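Local coordinates for mandelate racemase/muconate lactonizing enzyme family protein (Roseovarius nubinhibens ISM, PDB 3U4F) that binds magnesium in a TIM barrel of the enolase superfamily and probably acts as a hydro-lyase, at residues Ala131-Ala136 with Asp358-Val363; Tyr137-Lys142 with Tyr331-Ile336; Asp164-Arg169 with Asp198-Leu203; Glu187-Met192 with Gln223-Ser228. All blocks are in the same frame, centred on the assembly; numbering follows the deposited sequence.

Contact 1: residues Ala131-Ala136 with Asp358-Val363; sequences AGTIRA and DGHARV
His360 has its CG beside its own backbone N (chi1 -76°), which lays the imidazole over the backbone of Arg135, while Arg135 runs out fully extended, its CG anti to the backbone N. The two residues form a non-hydrogen-bonded pair of an antiparallel strand pairing, in which strand 360-363 attaches to strand 132-139 of the TIM barrel. Arg135 CA sits over the centre of the imidazole, 3.6 Å from the ring centroid, a CH-pi contact. The loop just before the strand holds the ring's rotation: His360 ND1 donates to Asp358 O at 3.1 Å, close to the ring plane. Replacing His360 with an alanine is likely to leave Asp358 O without its imidazole donor and Arg135 CA without the ring it lies on. The far end of Arg135 is salt-bridged to Asp164. The hydrogen-bonded pair Ile134-Ala361 comes next, Ala361 N lying 2.9 Å from Ile134 O, and Gly132-Val363 lies beyond Thr133-Arg362; on the other side Ala136 N bonds to Gly359 O. Ile134 CD1 meets Val363 CG2 at 3.9 Å, against helix 313-322. On the His360 face, Thr133 CG2 lies over the guanidinium plane of Arg362, 3.3 Å from NH2 and offset toward its rim.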
# COMPACT_ATOMS: atom_id res chain seq x y z
N ALA A 131 -13.42 -31.11 -6.84
CA ALA A 131 -12.76 -31.16 -8.13
C ALA A 131 -13.79 -31.11 -9.28
O ALA A 131 -14.94 -31.59 -9.15
CB ALA A 131 -11.90 -32.44 -8.23
N GLY A 132 -13.39 -30.52 -10.40
CA GLY A 132 -14.26 -30.44 -11.58
C GLY A 132 -13.86 -29.30 -12.50
O GLY A 132 -12.79 -28.74 -12.36
N THR A 133 -14.71 -28.97 -13.46
CA THR A 133 -14.33 -28.04 -14.50
C THR A 133 -14.82 -26.62 -14.19
O THR A 133 -15.73 -26.43 -13.37
CB THR A 133 -14.96 -28.44 -15.85
OG1 THR A 133 -16.36 -28.53 -15.65
CG2 THR A 133 -14.42 -29.83 -16.32
N ILE A 134 -14.21 -25.66 -14.88
CA ILE A 134 -14.53 -24.23 -14.78
C ILE A 134 -14.46 -23.66 -16.18
O ILE A 134 -13.44 -23.79 -16.89
CB ILE A 134 -13.48 -23.44 -13.92
CG1 ILE A 134 -13.29 -24.06 -12.54
CG2 ILE A 134 -13.93 -21.99 -13.68
CD1 ILE A 134 -12.12 -25.01 -12.46
N ARG A 135 -15.52 -22.96 -16.56
CA ARG A 135 -15.55 -22.25 -17.82
C ARG A 135 -14.45 -21.22 -17.82
O ARG A 135 -14.29 -20.50 -16.84
CB ARG A 135 -16.87 -21.50 -17.98
CG ARG A 135 -17.01 -20.77 -19.33
CD ARG A 135 -18.37 -20.10 -19.41
NE ARG A 135 -18.55 -19.38 -20.67
CZ ARG A 135 -19.49 -18.46 -20.87
NH1 ARG A 135 -20.30 -18.10 -19.88
NH2 ARG A 135 -19.59 -17.86 -22.04
N ALA A 136 -13.70 -21.12 -18.92
CA ALA A 136 -12.63 -20.11 -18.98
C ALA A 136 -12.95 -19.05 -20.03
O ALA A 136 -13.60 -19.35 -21.05
CB ALA A 136 -11.31 -20.76 -19.30
N ASP A 358 -12.85 -27.78 -24.65
CA ASP A 358 -14.22 -27.29 -24.81
C ASP A 358 -14.39 -26.02 -23.97
O ASP A 358 -15.41 -25.84 -23.32
CB ASP A 358 -15.25 -28.37 -24.42
CG ASP A 358 -15.17 -29.61 -25.32
OD1 ASP A 358 -15.50 -30.72 -24.85
OD2 ASP A 358 -14.78 -29.48 -26.49
N GLY A 359 -13.35 -25.19 -23.97
CA GLY A 359 -13.38 -23.89 -23.28
C GLY A 359 -13.40 -23.96 -21.76
O GLY A 359 -13.67 -22.95 -21.11
N HIS A 360 -13.16 -25.15 -21.19
CA HIS A 360 -13.09 -25.34 -19.74
C HIS A 360 -11.72 -25.80 -19.25
O HIS A 360 -11.03 -26.56 -19.94
CB HIS A 360 -14.13 -26.36 -19.25
CG HIS A 360 -15.53 -25.83 -19.21
ND1 HIS A 360 -16.17 -25.34 -20.32
CD2 HIS A 360 -16.41 -25.72 -18.19
CE1 HIS A 360 -17.39 -24.94 -19.99
NE2 HIS A 360 -17.56 -25.17 -18.70
N ALA A 361 -11.35 -25.35 -18.04
CA ALA A 361 -10.13 -25.78 -17.34
C ALA A 361 -10.61 -26.82 -16.35
O ALA A 361 -11.81 -26.93 -16.11
CB ALA A 361 -9.50 -24.59 -16.58
N ARG A 362 -9.70 -27.56 -15.73
CA ARG A 362 -10.15 -28.59 -14.79
C ARG A 362 -9.25 -28.72 -13.57
O ARG A 362 -8.00 -28.76 -13.69
CB ARG A 362 -10.34 -29.95 -15.50
CG ARG A 362 -10.59 -31.16 -14.54
CD ARG A 362 -10.50 -32.51 -15.32
NE ARG A 362 -11.50 -32.58 -16.39
CZ ARG A 362 -12.79 -32.87 -16.22
NH1 ARG A 362 -13.30 -33.11 -15.01
NH2 ARG A 362 -13.60 -32.93 -17.28
N VAL A 363 -9.89 -28.72 -12.41
CA VAL A 363 -9.24 -29.03 -11.16
C VAL A 363 -9.42 -30.54 -10.91
O VAL A 363 -10.55 -31.03 -10.87
CB VAL A 363 -9.84 -28.20 -10.02
CG1 VAL A 363 -9.38 -28.71 -8.63
CG2 VAL A 363 -9.48 -26.72 -10.23

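Contact 2: residues Tyr137-Lys142 with Tyr331-Ile336; sequences YASSMK and YLEFSI. With GAI (guanidine), chain F.
Strands 137-139 and 332-335 run parallel with their short axes 42° apart, joined by Tyr137 N to Leu332 O, Phe334 N to Tyr137 O, Ser139 N to Phe334 O and, just past the strand end, Ile336 N to Ser139 O. Tyr137 and Glu333 are paired in register, and the Tyr137 ring lies with one face over the Glu333 backbone, CA being 3.7 Å from the ring centroid. Its CG stands between the backbone N and carbonyl carbon (chi1 71°), a turn that folds the ring back across the neighbouring strand and brings OH to 3.3 Å from Glu333 CB; the hydroxyl itself is hydrogen-bonded to Lys167 NZ. The ring also points its edge at the face of Tyr331 in an offset T-shaped pair, centroids 5.1 Å apart and planes at 72°. This pairing of strands closes the TIM barrel, bringing strand 332-335 back beside strand 132-139; Tyr137, Ser139 and Glu333 lie on one face of the sheet, and Glu333 lines the guanidine pocket. Glu333 is extended, and its OE2 takes two short bonds: Ser139 OG donates to it at 2.7 Å on the anti lone pair, and guanidine N1 at 2.7 Å. OE1 accepts from Cys308 N, which probably fixes the group's rotation. From the opposite direction Met141, a selenomethionine, brings CE to 3.5 Å from Glu333 OE2, with SE 3.8 Å from guanidine N1.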
# COMPACT_ATOMS: atom_id res chain seq x y z
N TYR A 137 -12.51 -17.81 -19.81
CA TYR A 137 -12.49 -16.86 -20.91
C TYR A 137 -11.06 -16.58 -21.36
O TYR A 137 -10.16 -16.46 -20.52
CB TYR A 137 -13.27 -15.57 -20.58
CG TYR A 137 -12.67 -14.59 -19.56
CD1 TYR A 137 -11.82 -13.57 -19.97
CD2 TYR A 137 -13.07 -14.63 -18.22
CE1 TYR A 137 -11.31 -12.63 -19.04
CE2 TYR A 137 -12.61 -13.71 -17.28
CZ TYR A 137 -11.73 -12.70 -17.70
OH TYR A 137 -11.26 -11.77 -16.79
N ALA A 138 -10.88 -16.48 -22.67
CA ALA A 138 -9.61 -16.14 -23.30
C ALA A 138 -9.32 -14.65 -23.08
O ALA A 138 -10.06 -13.80 -23.52
CB ALA A 138 -9.65 -16.45 -24.79
N SER A 139 -8.28 -14.36 -22.33
CA SER A 139 -8.01 -12.99 -21.94
C SER A 139 -6.76 -12.49 -22.68
O SER A 139 -5.64 -12.96 -22.47
CB SER A 139 -7.87 -12.87 -20.42
OG SER A 139 -7.84 -11.51 -20.02
N SER A 140 -7.00 -11.52 -23.56
CA SER A 140 -5.93 -10.74 -24.16
C SER A 140 -5.42 -9.68 -23.18
O SER A 140 -6.21 -8.94 -22.56
CB SER A 140 -6.43 -10.05 -25.42
OG SER A 140 -5.50 -9.05 -25.82
N MSE A 141 -4.10 -9.57 -23.08
CA MSE A 141 -3.45 -8.54 -22.26
C MSE A 141 -3.09 -7.31 -23.09
O MSE A 141 -2.75 -6.27 -22.52
CB MSE A 141 -2.16 -9.10 -21.61
CG MSE A 141 -2.39 -10.36 -20.77
SE MSE A 141 -3.63 -9.94 -19.29
CE MSE A 141 -4.56 -11.65 -19.10
N LYS A 142 -3.18 -7.41 -24.42
CA LYS A 142 -2.51 -6.43 -25.29
C LYS A 142 -3.38 -5.26 -25.73
O LYS A 142 -4.54 -5.44 -26.04
CB LYS A 142 -1.96 -7.14 -26.54
CG LYS A 142 -0.76 -8.05 -26.26
CD LYS A 142 -0.18 -8.58 -27.57
CE LYS A 142 1.19 -9.22 -27.36
NZ LYS A 142 1.90 -9.52 -28.65
N TYR A 331 -16.82 -17.37 -15.09
CA TYR A 331 -15.65 -17.90 -15.77
C TYR A 331 -14.33 -17.47 -15.13
O TYR A 331 -14.26 -16.48 -14.40
CB TYR A 331 -15.60 -17.56 -17.29
CG TYR A 331 -16.34 -16.28 -17.68
CD1 TYR A 331 -17.20 -16.26 -18.76
CD2 TYR A 331 -16.16 -15.10 -16.94
CE1 TYR A 331 -17.89 -15.06 -19.12
CE2 TYR A 331 -16.85 -13.91 -17.27
CZ TYR A 331 -17.72 -13.92 -18.35
OH TYR A 331 -18.40 -12.77 -18.66
N LEU A 332 -13.33 -18.29 -15.43
CA LEU A 332 -11.93 -18.11 -15.07
C LEU A 332 -11.24 -17.22 -16.11
O LEU A 332 -11.27 -17.54 -17.29
CB LEU A 332 -11.29 -19.50 -15.12
CG LEU A 332 -9.77 -19.57 -14.97
CD1 LEU A 332 -9.44 -19.34 -13.49
CD2 LEU A 332 -9.22 -20.93 -15.45
N GLU A 333 -10.58 -16.14 -15.66
CA GLU A 333 -9.69 -15.39 -16.54
C GLU A 333 -8.49 -16.25 -16.96
O GLU A 333 -7.75 -16.72 -16.11
CB GLU A 333 -9.16 -14.13 -15.87
CG GLU A 333 -8.32 -13.34 -16.87
CD GLU A 333 -7.96 -11.96 -16.43
OE1 GLU A 333 -8.07 -11.66 -15.23
OE2 GLU A 333 -7.57 -11.18 -17.33
N PHE A 334 -8.31 -16.43 -18.26
CA PHE A 334 -7.28 -17.31 -18.75
C PHE A 334 -6.46 -16.57 -19.78
O PHE A 334 -6.91 -16.37 -20.91
CB PHE A 334 -7.87 -18.58 -19.38
CG PHE A 334 -6.82 -19.64 -19.65
CD1 PHE A 334 -6.46 -20.56 -18.66
CD2 PHE A 334 -6.17 -19.69 -20.89
CE1 PHE A 334 -5.47 -21.52 -18.91
CE2 PHE A 334 -5.16 -20.64 -21.14
CZ PHE A 334 -4.83 -21.55 -20.17
N SER A 335 -5.25 -16.16 -19.39
CA SER A 335 -4.38 -15.42 -20.32
C SER A 335 -3.99 -16.27 -21.55
O SER A 335 -3.48 -17.40 -21.42
CB SER A 335 -3.08 -14.95 -19.65
OG SER A 335 -2.28 -14.32 -20.65
N ILE A 336 -4.24 -15.72 -22.73
CA ILE A 336 -3.88 -16.40 -23.95
C ILE A 336 -2.58 -15.88 -24.61
O ILE A 336 -2.27 -16.22 -25.76
CB ILE A 336 -5.07 -16.49 -24.96
CG1 ILE A 336 -5.77 -15.13 -25.19
CG2 ILE A 336 -6.07 -17.57 -24.48
CD1 ILE A 336 -4.91 -14.09 -25.91
C GAI F . -7.10 -7.95 -16.32
N1 GAI F . -6.37 -8.85 -16.91
N2 GAI F . -6.72 -6.64 -16.10
N3 GAI F . -8.31 -8.27 -15.82

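Contact 3: residues Asp164-Arg169 with Asp198-Leu203; sequences DAFKVR and DSAALL. With GAI (guanidine), chain F.
A beta-alpha-beta unit of the barrel, strand 165-169, helix 184-196 and strand 201-205, brings Lys167 beside Leu203 in a parallel pairing whose short axes lie 23° apart. The bonds alternate between the strands: Ala201 N to Asp164 O, Phe166 N to Ala201 O, Leu203 N to Phe166 O, Val168 N to Leu203 O. Where the pairing begins, a water donates to both Asp164 O and Ser199 O. On the outer side Phe166 CE2 reaches Ala200 CB at 4.0 Å, the methyl at the ring's edge, and Met154 of helix 147-161 and Met196 of helix 184-196 also touch this phenylalanine. The face turned to the interior of the TIM barrel carries Ala165, Lys167 and Leu203; of these Lys167 lines the guanidine pocket. Lys167 crosses Leu203 at about a right angle, its CB and CG each 3.7 Å from Leu203 CB; a bend at chi3 (86°) then carries NZ off toward the ligand. There NZ lies 2.8 Å from guanidine N3, and it also forms a salt bridge with Glu231, a magnesium ligand, and a hydrogen bond with Tyr137 OH. A leucine in its place would probably leave Glu231 without this charged mate and Tyr137 OH without its partner. At the strand's end Arg169 presents the edge of its guanidinium to the ligand, NH2 being 2.9 Å from guanidine N1, while NE donates to Ser140 O.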
# COMPACT_ATOMS: atom_id res chain seq x y z
N ASP A 164 -15.56 -19.96 -25.46
CA ASP A 164 -16.78 -19.28 -25.94
C ASP A 164 -16.97 -17.92 -25.28
O ASP A 164 -18.05 -17.36 -25.31
CB ASP A 164 -18.02 -20.16 -25.74
CG ASP A 164 -18.41 -20.34 -24.27
OD1 ASP A 164 -17.76 -19.80 -23.34
OD2 ASP A 164 -19.42 -21.05 -24.05
N ALA A 165 -15.91 -17.44 -24.63
CA ALA A 165 -15.86 -16.12 -23.98
C ALA A 165 -14.47 -15.52 -24.19
O ALA A 165 -13.46 -16.23 -24.13
CB ALA A 165 -16.14 -16.27 -22.49
N PHE A 166 -14.42 -14.21 -24.42
CA PHE A 166 -13.19 -13.55 -24.89
C PHE A 166 -13.13 -12.13 -24.33
O PHE A 166 -14.11 -11.40 -24.42
CB PHE A 166 -13.14 -13.48 -26.42
CG PHE A 166 -13.38 -14.80 -27.12
CD1 PHE A 166 -12.32 -15.60 -27.50
CD2 PHE A 166 -14.68 -15.23 -27.37
CE1 PHE A 166 -12.54 -16.83 -28.12
CE2 PHE A 166 -14.92 -16.46 -27.96
CZ PHE A 166 -13.84 -17.27 -28.34
N LYS A 167 -11.98 -11.75 -23.77
CA LYS A 167 -11.84 -10.38 -23.25
C LYS A 167 -10.74 -9.63 -24.00
O LYS A 167 -9.63 -10.15 -24.17
CB LYS A 167 -11.58 -10.37 -21.72
CG LYS A 167 -11.57 -8.96 -21.12
CD LYS A 167 -11.58 -8.98 -19.60
CE LYS A 167 -10.17 -9.09 -19.05
NZ LYS A 167 -10.26 -9.14 -17.57
N VAL A 168 -11.06 -8.40 -24.43
CA VAL A 168 -10.09 -7.54 -25.09
C VAL A 168 -9.96 -6.22 -24.32
O VAL A 168 -10.62 -6.03 -23.30
CB VAL A 168 -10.49 -7.29 -26.59
CG1 VAL A 168 -10.60 -8.61 -27.31
CG2 VAL A 168 -11.78 -6.53 -26.65
N ARG A 169 -9.10 -5.32 -24.77
CA ARG A 169 -8.81 -4.10 -24.03
C ARG A 169 -9.45 -2.88 -24.70
O ARG A 169 -9.48 -2.79 -25.92
CB ARG A 169 -7.31 -3.89 -23.97
CG ARG A 169 -6.55 -5.08 -23.36
CD ARG A 169 -6.79 -5.14 -21.83
NE ARG A 169 -6.64 -6.53 -21.34
CZ ARG A 169 -6.71 -6.87 -20.06
NH1 ARG A 169 -6.82 -5.92 -19.13
NH2 ARG A 169 -6.66 -8.15 -19.71
N ASP A 198 -22.73 -14.13 -33.07
CA ASP A 198 -23.69 -13.67 -32.09
C ASP A 198 -23.74 -14.41 -30.76
O ASP A 198 -24.35 -13.92 -29.82
CB ASP A 198 -25.09 -13.60 -32.70
CG ASP A 198 -25.26 -12.39 -33.60
OD1 ASP A 198 -25.56 -12.59 -34.81
OD2 ASP A 198 -25.10 -11.24 -33.11
N SER A 199 -23.13 -15.59 -30.66
CA SER A 199 -23.28 -16.37 -29.43
C SER A 199 -22.10 -16.24 -28.43
O SER A 199 -22.28 -16.50 -27.25
CB SER A 199 -23.60 -17.83 -29.72
OG SER A 199 -22.53 -18.46 -30.39
N ALA A 200 -20.93 -15.82 -28.91
CA ALA A 200 -19.74 -15.61 -28.05
C ALA A 200 -20.03 -14.58 -26.94
O ALA A 200 -20.69 -13.56 -27.18
CB ALA A 200 -18.55 -15.14 -28.90
N ALA A 201 -19.58 -14.87 -25.71
CA ALA A 201 -19.58 -13.86 -24.67
C ALA A 201 -18.37 -12.94 -24.89
O ALA A 201 -17.22 -13.40 -25.08
CB ALA A 201 -19.53 -14.49 -23.29
N LEU A 202 -18.63 -11.63 -24.90
CA LEU A 202 -17.56 -10.68 -25.13
C LEU A 202 -17.41 -9.74 -23.93
O LEU A 202 -18.39 -9.16 -23.45
CB LEU A 202 -17.78 -9.88 -26.42
CG LEU A 202 -17.82 -10.67 -27.74
CD1 LEU A 202 -18.22 -9.73 -28.91
CD2 LEU A 202 -16.48 -11.41 -28.04
N LEU A 203 -16.17 -9.63 -23.45
CA LEU A 203 -15.83 -8.85 -22.26
C LEU A 203 -14.81 -7.80 -22.68
O LEU A 203 -14.08 -7.99 -23.65
CB LEU A 203 -15.16 -9.77 -21.22
CG LEU A 203 -15.85 -11.00 -20.63
CD1 LEU A 203 -15.93 -12.18 -21.60
CD2 LEU A 203 -15.05 -11.45 -19.34
C GAI F . -7.10 -7.95 -16.32
N1 GAI F . -6.37 -8.85 -16.91
N2 GAI F . -6.72 -6.64 -16.10
N3 GAI F . -8.31 -8.27 -15.82
O HOH W 1 -20.73 -17.95 -25.27

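Contact 4: residues Glu187-Met192 with Gln223-Ser228; sequences EIVPTM and QDHGFS
Helix 184-196 passes the end of helix 212-224 with Pro190 and His225 in closest backbone register, their CA atoms 6.2 Å apart; these are neighbouring helices on the outside of the TIM barrel. The first is kinked at Pro190, which has no N-H for the turn before. The second stops in a Schellman motif: Gly226, at positive phi, is its C-prime residue, with Phe227 N bonded to Leu222 O and Gly226 N to Gln223 O. No hydrogen bond joins the two segments, so side chains do the work. Pro190 CA lies over one face of the His225 imidazole, a CH-pi contact 3.9 Å from the centroid, and Pro190 CB comes to 3.5 Å from His225 NE2. The imidazole ND1 is hydrogen-bonded to Leu221 O in the last turn of helix 212-224, which probably limits its turning. Val189 CG1, anti to the backbone N (chi1 175°), fits between the two aromatic residues, 3.9 Å from His225 CB and 3.7 Å from Phe227 CE1. Arg193 bonds to both His225 O and Gly226 O. Phe227 also packs on Leu202 and Ile204 of strand 201-205. Its edge faces the helix backbone, CE1 3.5 Å from Val189 O, while CZ touches Met192 CB at 4.0 Å.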
# COMPACT_ATOMS: atom_id res chain seq x y z
N GLU A 187 -13.43 0.90 -32.92
CA GLU A 187 -13.30 -0.14 -33.92
C GLU A 187 -13.40 -1.53 -33.30
O GLU A 187 -14.03 -2.41 -33.86
CB GLU A 187 -11.99 -0.01 -34.68
CG GLU A 187 -11.83 -1.05 -35.81
CD GLU A 187 -10.46 -1.04 -36.46
OE1 GLU A 187 -9.66 -0.12 -36.16
OE2 GLU A 187 -10.18 -1.94 -37.30
N ILE A 188 -12.78 -1.72 -32.13
CA ILE A 188 -12.65 -3.08 -31.59
C ILE A 188 -13.99 -3.66 -31.13
O ILE A 188 -14.23 -4.84 -31.28
CB ILE A 188 -11.58 -3.16 -30.45
CG1 ILE A 188 -11.11 -4.61 -30.24
CG2 ILE A 188 -12.10 -2.57 -29.18
CD1 ILE A 188 -9.81 -4.76 -29.42
N VAL A 189 -14.86 -2.82 -30.59
CA VAL A 189 -16.15 -3.26 -30.07
C VAL A 189 -17.00 -3.89 -31.20
O VAL A 189 -17.30 -5.07 -31.10
CB VAL A 189 -16.88 -2.13 -29.29
CG1 VAL A 189 -18.29 -2.56 -28.86
CG2 VAL A 189 -16.04 -1.74 -28.07
N PRO A 190 -17.33 -3.12 -32.27
CA PRO A 190 -18.11 -3.74 -33.35
C PRO A 190 -17.36 -4.87 -34.06
O PRO A 190 -18.00 -5.84 -34.51
CB PRO A 190 -18.36 -2.55 -34.32
CG PRO A 190 -17.19 -1.63 -34.09
CD PRO A 190 -17.09 -1.69 -32.56
N THR A 191 -16.03 -4.78 -34.13
CA THR A 191 -15.21 -5.80 -34.80
C THR A 191 -15.27 -7.17 -34.12
O THR A 191 -15.39 -8.21 -34.79
CB THR A 191 -13.75 -5.37 -34.90
OG1 THR A 191 -13.65 -4.28 -35.81
CG2 THR A 191 -12.88 -6.51 -35.41
N MSE A 192 -15.19 -7.18 -32.79
CA MSE A 192 -15.32 -8.44 -32.06
C MSE A 192 -16.69 -9.08 -32.23
O MSE A 192 -16.78 -10.27 -32.43
CB MSE A 192 -15.01 -8.26 -30.57
CG MSE A 192 -13.55 -7.87 -30.29
SE MSE A 192 -12.22 -9.15 -30.99
CE MSE A 192 -12.75 -10.73 -30.02
N GLN A 223 -23.14 -2.16 -25.00
CA GLN A 223 -24.52 -2.65 -24.94
C GLN A 223 -25.11 -2.87 -26.34
O GLN A 223 -25.71 -3.91 -26.58
CB GLN A 223 -25.38 -1.72 -24.10
CG GLN A 223 -25.06 -1.81 -22.61
CD GLN A 223 -25.75 -0.75 -21.77
OE1 GLN A 223 -26.32 0.22 -22.30
NE2 GLN A 223 -25.69 -0.91 -20.47
N ASP A 224 -24.92 -1.89 -27.24
CA ASP A 224 -25.36 -2.02 -28.66
C ASP A 224 -24.76 -3.26 -29.36
O ASP A 224 -25.39 -3.88 -30.24
CB ASP A 224 -24.98 -0.78 -29.48
CG ASP A 224 -25.74 0.48 -29.06
OD1 ASP A 224 -26.72 0.42 -28.28
OD2 ASP A 224 -25.32 1.56 -29.53
N HIS A 225 -23.54 -3.63 -28.97
CA HIS A 225 -22.90 -4.79 -29.57
C HIS A 225 -22.89 -6.04 -28.71
O HIS A 225 -22.18 -6.98 -29.00
CB HIS A 225 -21.51 -4.44 -30.11
CG HIS A 225 -21.57 -3.50 -31.28
ND1 HIS A 225 -21.65 -2.13 -31.13
CD2 HIS A 225 -21.61 -3.73 -32.61
CE1 HIS A 225 -21.71 -1.56 -32.32
NE2 HIS A 225 -21.68 -2.51 -33.24
N GLY A 226 -23.72 -6.06 -27.68
CA GLY A 226 -23.93 -7.28 -26.93
C GLY A 226 -22.75 -7.73 -26.07
O GLY A 226 -22.68 -8.92 -25.72
N PHE A 227 -21.85 -6.82 -25.71
CA PHE A 227 -20.87 -7.15 -24.66
C PHE A 227 -21.57 -7.37 -23.31
O PHE A 227 -22.65 -6.80 -23.04
CB PHE A 227 -19.78 -6.08 -24.53
CG PHE A 227 -18.67 -6.20 -25.54
CD1 PHE A 227 -18.92 -6.08 -26.93
CD2 PHE A 227 -17.36 -6.38 -25.10
CE1 PHE A 227 -17.86 -6.14 -27.86
CE2 PHE A 227 -16.29 -6.46 -26.01
CZ PHE A 227 -16.54 -6.34 -27.39
N SER A 228 -20.97 -8.20 -22.45
CA SER A 228 -21.63 -8.57 -21.20
C SER A 228 -20.83 -8.27 -19.92
O SER A 228 -21.28 -8.63 -18.82
CB SER A 228 -22.03 -10.05 -21.23
OG SER A 228 -20.93 -10.84 -21.69

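In the fold
Of the elements joined here, strand 132-139 comes first and supplies one side of both contact 1 and contact 2. Strand 165-169 follows, pairs beside it, and closes the short loop of contact 3 with strand 201-205 after helix 184-196. Contact 4 starts on that helix and ends after helix 212-224, so contacts 3 and 4 cross along the chain. Contact 2 closes far later, when strand 332-335 returns to strand 132-139, and contact 1 last of all, through strand 360-363; contacts 3 and 4 nest inside contact 2, and contact 2 inside contact 1. Contact 2 thus closes the barrel, contacts 2 and 3 share the guanidine, and contact 4 packs two outer helices together.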